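Local structure of ulvan Lyase-PL25 (Pseudoalteromonas sp. PLSV, 5UAM) at residues F365-T377 with S388-V400. The protein cleaves ulvan, the sulfated cell-wall polysaccharide of green seaweeds, as a lyase of polysaccharide lyase family 25 with a beta-propeller fold. Sequence-based numbering, arbitrary orientation.
Sequences FMVTDPENIRYLT and SWWQSHDGGEHFV
Strands 373-381 and 384-392 form the beta hairpin at the middle of a four-stranded antiparallel propeller blade, joined by backbone hydrogen bonds such as S392 N to I373 O (2.9 Å) and T377 N to S388 O (3.0 Å). On the face carrying R374, L376, W389 and Q391, the W389 indole is sandwiched. In one of its two conformers, the R374 guanidinium lies flat on one face, its CZ 3.6 Å from the centroid of the six-membered ring and the planes 12° apart; a bend at chi3 (84°) turns it over the indole. L376 CD1 sits over the opposite face, 3.8 Å from the centroid of the five-membered ring. Replacing W389 with alanine would probably strip the guanidinium of its cation-pi partner and open a gap beside L376. Farther along, Q391 NE2 gives one hydrogen bond to N372 OD1 (2.8 Å, in one N372 conformer), from above that carbonyl's plane, and another to S392 O, which I373 N approaches from the opposite side. On the other face, Y375 and F399 meet offset edge-to-face, the Y375 edge toward the F399 face, with CD1 3.6 Å from F399 CE2. Where the type I turn D369-N372 meets the loop after strand 384-392, G395 N donates a hydrogen bond to E371 O, while I373 CD1 rests on the G395-G396 backbone. Strands 362-367 and 400-408 flank the pair; Y375 OH is hydrogen-bonded to H339 of the neighbouring blade's strand 336-342, and R374 forms a salt bridge with E446, just beyond strand 439-444.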
ATOM      1  N   PHE A 365      -2.103   4.110  10.613  1.00 11.87           N
ATOM      2  CA  PHE A 365      -2.583   4.839  11.772  1.00 12.09           C
ATOM      3  C   PHE A 365      -3.953   5.428  11.497  1.00 12.81           C
ATOM      4  O   PHE A 365      -4.390   5.565  10.352  1.00 13.89           O
ATOM      5  CB  PHE A 365      -1.618   5.967  12.188  1.00 12.50           C
ATOM      6  CG  PHE A 365      -1.522   7.082  11.169  1.00 12.65           C
ATOM      7  CD1 PHE A 365      -0.659   6.998  10.094  1.00 12.91           C
ATOM      8  CD2 PHE A 365      -2.319   8.211  11.293  1.00 13.35           C
ATOM      9  CE1 PHE A 365      -0.600   8.051   9.167  1.00 14.73           C
ATOM     10  CE2 PHE A 365      -2.257   9.227  10.377  1.00 12.84           C
ATOM     11  CZ  PHE A 365      -1.401   9.152   9.331  1.00 13.38           C
ATOM     12  N   MET A 366      -4.628   5.761  12.584  1.00 14.45           N
ATOM     13  CA  MET A 366      -5.875   6.506  12.587  0.56 14.56           C
ATOM     14  C   MET A 366      -5.668   7.760  13.421  1.00 15.06           C
ATOM     15  O   MET A 366      -4.958   7.723  14.429  1.00 17.03           O
ATOM     16  CB  MET A 366      -6.981   5.669  13.222  0.56 17.70           C
ATOM     17  CG  MET A 366      -7.282   4.387  12.466  0.56 24.97           C
ATOM     18  SD  MET A 366      -8.619   3.452  13.202  0.56 32.24           S
ATOM     19  CE  MET A 366      -8.133   3.439  14.923  0.56 38.63           C
ATOM     20  N   VAL A 367      -6.293   8.847  13.019  1.00 15.28           N
ATOM     21  CA  VAL A 367      -6.169  10.113  13.720  1.00 16.53           C
ATOM     22  C   VAL A 367      -7.546  10.745  13.807  1.00 20.12           C
ATOM     23  O   VAL A 367      -8.334  10.681  12.857  1.00 21.30           O
ATOM     24  CB  VAL A 367      -5.152  11.040  13.025  1.00 16.66           C
ATOM     25  CG1 VAL A 367      -5.475  11.204  11.542  1.00 18.51           C
ATOM     26  CG2 VAL A 367      -5.083  12.372  13.727  1.00 19.56           C
ATOM     27  N   THR A 368      -7.851  11.330  14.967  1.00 20.56           N
ATOM     28  CA  THR A 368      -9.114  12.014  15.189  1.00 21.69           C
ATOM     29  C   THR A 368      -8.780  13.481  15.406  1.00 21.34           C
ATOM     30  O   THR A 368      -8.502  14.198  14.438  1.00 22.43           O
ATOM     31  CB  THR A 368      -9.879  11.351  16.341  1.00 27.73           C
ATOM     32  OG1 THR A 368      -9.060  11.364  17.518  1.00 26.30           O
ATOM     33  CG2 THR A 368     -10.226   9.907  15.993  1.00 26.30           C
ATOM     34  N   ASP A 369      -8.809  13.973  16.643  1.00 22.57           N
ATOM     35  CA  ASP A 369      -8.231  15.274  16.933  1.00 23.92           C
ATOM     36  C   ASP A 369      -6.767  15.263  16.503  1.00 20.67           C
ATOM     37  O   ASP A 369      -6.131  14.207  16.502  1.00 20.13           O
ATOM     38  CB  ASP A 369      -8.267  15.559  18.436  1.00 27.49           C
ATOM     39  CG  ASP A 369      -9.623  15.313  19.044  1.00 48.44           C
ATOM     40  OD1 ASP A 369     -10.540  16.123  18.788  1.00 45.99           O
ATOM     41  OD2 ASP A 369      -9.772  14.297  19.763  1.00 52.06           O
ATOM     42  N   PRO A 370      -6.206  16.427  16.172  1.00 19.51           N
ATOM     43  CA  PRO A 370      -4.801  16.469  15.723  1.00 19.59           C
ATOM     44  C   PRO A 370      -3.816  15.869  16.707  1.00 20.50           C
ATOM     45  O   PRO A 370      -2.739  15.417  16.290  1.00 20.86           O
ATOM     46  CB  PRO A 370      -4.546  17.964  15.528  1.00 21.53           C
ATOM     47  CG  PRO A 370      -5.893  18.535  15.227  1.00 24.53           C
ATOM     48  CD  PRO A 370      -6.854  17.748  16.058  1.00 23.27           C
ATOM     49  N   GLU A 371      -4.136  15.869  17.996  1.00 21.39           N
ATOM     50  CA  GLU A 371      -3.208  15.367  18.996  1.00 20.26           C
ATOM     51  C   GLU A 371      -3.314  13.865  19.210  1.00 21.10           C
ATOM     52  O   GLU A 371      -2.390  13.281  19.791  1.00 20.97           O
ATOM     53  CB  GLU A 371      -3.466  16.047  20.345  1.00 24.80           C
ATOM     54  CG  GLU A 371      -3.237  17.561  20.343  1.00 29.52           C
ATOM     55  CD  GLU A 371      -4.372  18.351  19.685  1.00 46.71           C
ATOM     56  OE1 GLU A 371      -4.111  19.489  19.237  1.00 50.10           O
ATOM     57  OE2 GLU A 371      -5.517  17.843  19.615  1.00 45.06           O
ATOM     58  N   ASN A 372      -4.387  13.228  18.735  1.00 19.82           N
ATOM     59  CA  ASN A 372      -4.738  11.853  19.092  0.51 19.84           C
ATOM     60  C   ASN A 372      -4.506  10.963  17.877  1.00 17.97           C
ATOM     61  O   ASN A 372      -5.290  10.980  16.918  1.00 18.65           O
ATOM     62  CB  ASN A 372      -6.198  11.788  19.544  0.51 21.14           C
ATOM     63  CG  ASN A 372      -6.636  10.380  19.936  0.51 21.61           C
ATOM     64  OD1 ASN A 372      -6.135   9.385  19.411  0.51 25.03           O
ATOM     65  ND2 ASN A 372      -7.593  10.297  20.859  0.51 32.10           N
ATOM     66  N   ILE A 373      -3.423  10.186  17.916  1.00 17.94           N
ATOM     67  CA  ILE A 373      -3.035   9.301  16.827  1.00 16.03           C
ATOM     68  C   ILE A 373      -2.804   7.901  17.377  1.00 15.39           C
ATOM     69  O   ILE A 373      -2.156   7.741  18.412  1.00 17.11           O
ATOM     70  CB  ILE A 373      -1.738   9.826  16.191  1.00 16.39           C
ATOM     71  CG1 ILE A 373      -1.918  11.270  15.706  1.00 17.01           C
ATOM     72  CG2 ILE A 373      -1.281   8.917  15.069  1.00 18.46           C
ATOM     73  CD1 ILE A 373      -0.765  12.158  16.079  1.00 20.32           C
ATOM     74  N   ARG A 374      -3.329   6.891  16.685  0.59 15.61           N
ATOM     75  CA  ARG A 374      -3.145   5.491  17.061  0.59 16.22           C
ATOM     76  C   ARG A 374      -2.576   4.745  15.870  0.59 15.00           C
ATOM     77  O   ARG A 374      -3.161   4.781  14.785  0.59 16.20           O
ATOM     78  CB  ARG A 374      -4.476   4.801  17.381  0.59 20.21           C
ATOM     79  CG  ARG A 374      -5.192   5.185  18.637  0.59 28.40           C
ATOM     80  CD  ARG A 374      -6.555   4.489  18.627  0.59 36.70           C
ATOM     81  NE  ARG A 374      -6.499   3.119  19.113  0.59 34.21           N
ATOM     82  CZ  ARG A 374      -7.330   2.140  18.744  0.59 28.15           C
ATOM     83  NH1 ARG A 374      -8.277   2.342  17.838  0.59 21.06           N
ATOM     84  NH2 ARG A 374      -7.200   0.946  19.278  0.59 31.11           N
ATOM     85  N   TYR A 375      -1.456   4.060  16.066  1.00 13.83           N
ATOM     86  CA  TYR A 375      -0.909   3.161  15.060  1.00 12.68           C
ATOM     87  C   TYR A 375      -1.218   1.729  15.443  1.00 13.34           C
ATOM     88  O   TYR A 375      -1.151   1.365  16.622  1.00 16.34           O
ATOM     89  CB  TYR A 375       0.614   3.263  14.991  1.00 15.03           C
ATOM     90  CG  TYR A 375       1.141   4.359  14.099  1.00 13.07           C
ATOM     91  CD1 TYR A 375       1.208   5.666  14.545  1.00 14.08           C
ATOM     92  CD2 TYR A 375       1.559   4.086  12.809  1.00 12.04           C
ATOM     93  CE1 TYR A 375       1.677   6.672  13.724  1.00 13.96           C
ATOM     94  CE2 TYR A 375       2.045   5.075  11.979  1.00 13.48           C
ATOM     95  CZ  TYR A 375       2.097   6.373  12.435  1.00 13.62           C
ATOM     96  OH  TYR A 375       2.580   7.360  11.594  1.00 14.46           O
ATOM     97  N   LEU A 376      -1.525   0.920  14.444  1.00 13.37           N
ATOM     98  CA  LEU A 376      -1.447  -0.528  14.582  1.00 12.95           C
ATOM     99  C   LEU A 376      -0.183  -0.910  13.816  1.00 14.01           C
ATOM    100  O   LEU A 376      -0.118  -0.768  12.584  1.00 14.54           O
ATOM    101  CB  LEU A 376      -2.711  -1.196  14.052  1.00 14.23           C
ATOM    102  CG  LEU A 376      -2.812  -2.701  14.269  1.00 16.23           C
ATOM    103  CD1 LEU A 376      -2.550  -3.086  15.714  1.00 16.35           C
ATOM    104  CD2 LEU A 376      -4.197  -3.207  13.860  1.00 16.13           C
ATOM    105  N   THR A 377       0.853  -1.295  14.559  1.00 14.71           N
ATOM    106  CA  THR A 377       2.190  -1.415  14.000  1.00 14.82           C
ATOM    107  C   THR A 377       2.773  -2.784  14.295  1.00 14.96           C
ATOM    108  O   THR A 377       2.538  -3.366  15.358  1.00 14.56           O
ATOM    109  CB  THR A 377       3.092  -0.271  14.498  1.00 20.92           C
ATOM    110  OG1 THR A 377       4.470  -0.526  14.176  1.00 21.99           O
ATOM    111  CG2 THR A 377       2.972  -0.115  15.947  1.00 27.62           C
ATOM    112  N   SER A 388       0.755  -4.534  17.508  1.00 13.47           N
ATOM    113  CA  SER A 388       0.167  -3.908  18.679  1.00 14.12           C
ATOM    114  C   SER A 388      -0.204  -2.461  18.380  1.00 14.45           C
ATOM    115  O   SER A 388       0.295  -1.851  17.435  1.00 14.84           O
ATOM    116  CB  SER A 388       1.098  -3.984  19.880  1.00 18.00           C
ATOM    117  OG  SER A 388       2.313  -3.305  19.612  1.00 18.16           O
ATOM    118  N   TRP A 389      -1.110  -1.949  19.204  1.00 16.05           N
ATOM    119  CA  TRP A 389      -1.553  -0.564  19.116  1.00 17.73           C
ATOM    120  C   TRP A 389      -0.601   0.342  19.886  1.00 15.53           C
ATOM    121  O   TRP A 389      -0.198   0.035  21.011  1.00 18.49           O
ATOM    122  CB  TRP A 389      -2.944  -0.428  19.728  1.00 17.73           C
ATOM    123  CG  TRP A 389      -4.052  -1.034  18.895  1.00 18.48           C
ATOM    124  CD1 TRP A 389      -4.636  -2.245  19.070  1.00 21.36           C
ATOM    125  CD2 TRP A 389      -4.682  -0.448  17.746  1.00 18.79           C
ATOM    126  NE1 TRP A 389      -5.602  -2.451  18.103  1.00 21.26           N
ATOM    127  CE2 TRP A 389      -5.658  -1.354  17.293  1.00 20.37           C
ATOM    128  CE3 TRP A 389      -4.534   0.769  17.085  1.00 19.55           C
ATOM    129  CZ2 TRP A 389      -6.476  -1.087  16.195  1.00 21.65           C
ATOM    130  CZ3 TRP A 389      -5.352   1.034  15.988  1.00 20.41           C
ATOM    131  CH2 TRP A 389      -6.308   0.106  15.562  1.00 21.00           C
ATOM    132  N   TRP A 390      -0.256   1.476  19.280  1.00 16.05           N
ATOM    133  CA  TRP A 390       0.561   2.508  19.910  1.00 16.77           C
ATOM    134  C   TRP A 390      -0.189   3.828  19.840  1.00 18.78           C
ATOM    135  O   TRP A 390      -0.628   4.235  18.758  1.00 17.16           O
ATOM    136  CB  TRP A 390       1.905   2.627  19.190  1.00 18.79           C
ATOM    137  CG  TRP A 390       2.767   1.421  19.422  1.00 17.91           C
ATOM    138  CD1 TRP A 390       2.591   0.179  18.893  1.00 20.18           C
ATOM    139  CD2 TRP A 390       3.922   1.347  20.255  1.00 18.49           C
ATOM    140  NE1 TRP A 390       3.568  -0.665  19.342  1.00 22.12           N
ATOM    141  CE2 TRP A 390       4.403   0.018  20.183  1.00 20.75           C
ATOM    142  CE3 TRP A 390       4.604   2.269  21.050  1.00 19.75           C
ATOM    143  CZ2 TRP A 390       5.525  -0.406  20.885  1.00 23.34           C
ATOM    144  CZ3 TRP A 390       5.717   1.842  21.759  1.00 22.92           C
ATOM    145  CH2 TRP A 390       6.166   0.514  21.669  1.00 22.08           C
ATOM    146  N   GLN A 391      -0.335   4.492  20.987  1.00 18.58           N
ATOM    147  CA  GLN A 391      -1.205   5.653  21.130  1.00 18.91           C
ATOM    148  C   GLN A 391      -0.387   6.880  21.513  1.00 17.31           C
ATOM    149  O   GLN A 391       0.421   6.834  22.446  1.00 19.61           O
ATOM    150  CB  GLN A 391      -2.254   5.399  22.214  1.00 23.06           C
ATOM    151  CG  GLN A 391      -3.078   6.626  22.608  1.00 27.06           C
ATOM    152  CD  GLN A 391      -4.269   6.838  21.709  1.00 29.08           C
ATOM    153  OE1 GLN A 391      -5.167   6.003  21.647  1.00 33.73           O
ATOM    154  NE2 GLN A 391      -4.298   7.971  21.018  1.00 26.38           N
ATOM    155  N   SER A 392      -0.640   7.984  20.826  1.00 18.08           N
ATOM    156  CA  SER A 392      -0.107   9.281  21.204  1.00 17.77           C
ATOM    157  C   SER A 392      -1.263  10.205  21.537  1.00 20.06           C
ATOM    158  O   SER A 392      -2.312  10.161  20.885  1.00 19.25           O
ATOM    159  CB  SER A 392       0.699   9.903  20.062  1.00 17.18           C
ATOM    160  OG  SER A 392       1.107  11.230  20.390  1.00 19.19           O
ATOM    161  N   HIS A 393      -1.053  11.059  22.543  1.00 19.58           N
ATOM    162  CA  HIS A 393      -1.966  12.157  22.836  1.00 20.44           C
ATOM    163  C   HIS A 393      -1.290  13.518  22.730  1.00 22.26           C
ATOM    164  O   HIS A 393      -1.863  14.519  23.179  1.00 24.30           O
ATOM    165  CB  HIS A 393      -2.588  11.994  24.224  1.00 23.60           C
ATOM    166  CG  HIS A 393      -3.528  10.838  24.319  1.00 24.94           C
ATOM    167  ND1 HIS A 393      -4.763  10.837  23.705  1.00 32.74           N
ATOM    168  CD2 HIS A 393      -3.413   9.640  24.942  1.00 36.64           C
ATOM    169  CE1 HIS A 393      -5.373   9.692  23.954  1.00 32.77           C
ATOM    170  NE2 HIS A 393      -4.573   8.945  24.698  1.00 31.06           N
ATOM    171  N   ASP A 394      -0.092  13.578  22.150  1.00 20.98           N
ATOM    172  CA  ASP A 394       0.637  14.829  21.985  1.00 20.44           C
ATOM    173  C   ASP A 394       1.004  15.077  20.527  1.00 22.28           C
ATOM    174  O   ASP A 394       2.029  15.692  20.228  1.00 23.83           O
ATOM    175  CB  ASP A 394       1.859  14.896  22.904  1.00 23.84           C
ATOM    176  CG  ASP A 394       2.919  13.837  22.597  1.00 25.82           C
ATOM    177  OD1 ASP A 394       2.803  13.056  21.625  1.00 23.32           O
ATOM    178  OD2 ASP A 394       3.896  13.792  23.376  1.00 30.50           O
ATOM    179  N   GLY A 395       0.161  14.602  19.608  1.00 19.80           N
ATOM    180  CA  GLY A 395       0.350  14.873  18.197  1.00 20.24           C
ATOM    181  C   GLY A 395       1.482  14.107  17.572  1.00 20.95           C
ATOM    182  O   GLY A 395       1.995  14.504  16.520  1.00 21.17           O
ATOM    183  N   GLY A 396       1.901  13.013  18.196  1.00 17.53           N
ATOM    184  CA  GLY A 396       2.864  12.118  17.593  1.00 18.38           C
ATOM    185  C   GLY A 396       4.290  12.304  18.049  1.00 20.28           C
ATOM    186  O   GLY A 396       5.189  11.717  17.436  1.00 22.20           O
ATOM    187  N   GLU A 397       4.528  13.118  19.075  1.00 21.35           N
ATOM    188  CA  GLU A 397       5.873  13.224  19.636  1.00 25.57           C
ATOM    189  C   GLU A 397       6.219  11.990  20.458  1.00 30.13           C
ATOM    190  O   GLU A 397       7.364  11.523  20.434  1.00 29.05           O
ATOM    191  CB  GLU A 397       5.995  14.478  20.499  1.00 27.62           C
ATOM    192  CG  GLU A 397       5.930  15.767  19.709  1.00 40.92           C
ATOM    193  CD  GLU A 397       6.345  16.975  20.522  1.00 54.48           C
ATOM    194  OE1 GLU A 397       6.755  16.799  21.693  1.00 49.00           O
ATOM    195  OE2 GLU A 397       6.266  18.097  19.979  1.00 62.18           O
ATOM    196  N   HIS A 398       5.246  11.445  21.189  1.00 22.84           N
ATOM    197  CA  HIS A 398       5.459  10.241  21.987  1.00 22.08           C
ATOM    198  C   HIS A 398       4.275   9.306  21.825  1.00 20.70           C
ATOM    199  O   HIS A 398       3.121   9.740  21.878  1.00 22.06           O
ATOM    200  CB  HIS A 398       5.577  10.554  23.477  1.00 22.40           C
ATOM    201  CG  HIS A 398       6.673  11.509  23.813  1.00 26.55           C
ATOM    202  ND1 HIS A 398       6.483  12.872  23.842  1.00 32.36           N
ATOM    203  CD2 HIS A 398       7.973  11.303  24.130  1.00 33.75           C
ATOM    204  CE1 HIS A 398       7.617  13.464  24.181  1.00 37.09           C
ATOM    205  NE2 HIS A 398       8.537  12.533  24.356  1.00 35.20           N
ATOM    206  N   PHE A 399       4.570   8.017  21.651  1.00 19.10           N
ATOM    207  CA  PHE A 399       3.568   6.969  21.612  1.00 17.87           C
ATOM    208  C   PHE A 399       3.845   5.964  22.725  1.00 19.76           C
ATOM    209  O   PHE A 399       4.995   5.732  23.099  1.00 23.01           O
ATOM    210  CB  PHE A 399       3.605   6.208  20.278  1.00 18.82           C
ATOM    211  CG  PHE A 399       3.152   7.017  19.093  1.00 16.67           C
ATOM    212  CD1 PHE A 399       4.016   7.911  18.480  1.00 17.83           C
ATOM    213  CD2 PHE A 399       1.869   6.877  18.593  1.00 17.13           C
ATOM    214  CE1 PHE A 399       3.601   8.662  17.383  1.00 18.14           C
ATOM    215  CE2 PHE A 399       1.448   7.618  17.505  1.00 17.42           C
ATOM    216  CZ  PHE A 399       2.315   8.512  16.903  1.00 17.55           C
ATOM    217  N   VAL A 400       2.767   5.393  23.255  1.00 21.20           N
ATOM    218  CA  VAL A 400       2.813   4.377  24.299  1.00 21.98           C
ATOM    219  C   VAL A 400       2.096   3.142  23.779  1.00 20.53           C
ATOM    220  O   VAL A 400       1.024   3.255  23.176  1.00 21.19           O
ATOM    221  CB  VAL A 400       2.117   4.872  25.580  1.00 25.47           C
ATOM    222  CG1 VAL A 400       2.021   3.746  26.599  1.00 30.84           C
ATOM    223  CG2 VAL A 400       2.891   6.035  26.164  1.00 30.48           C
TER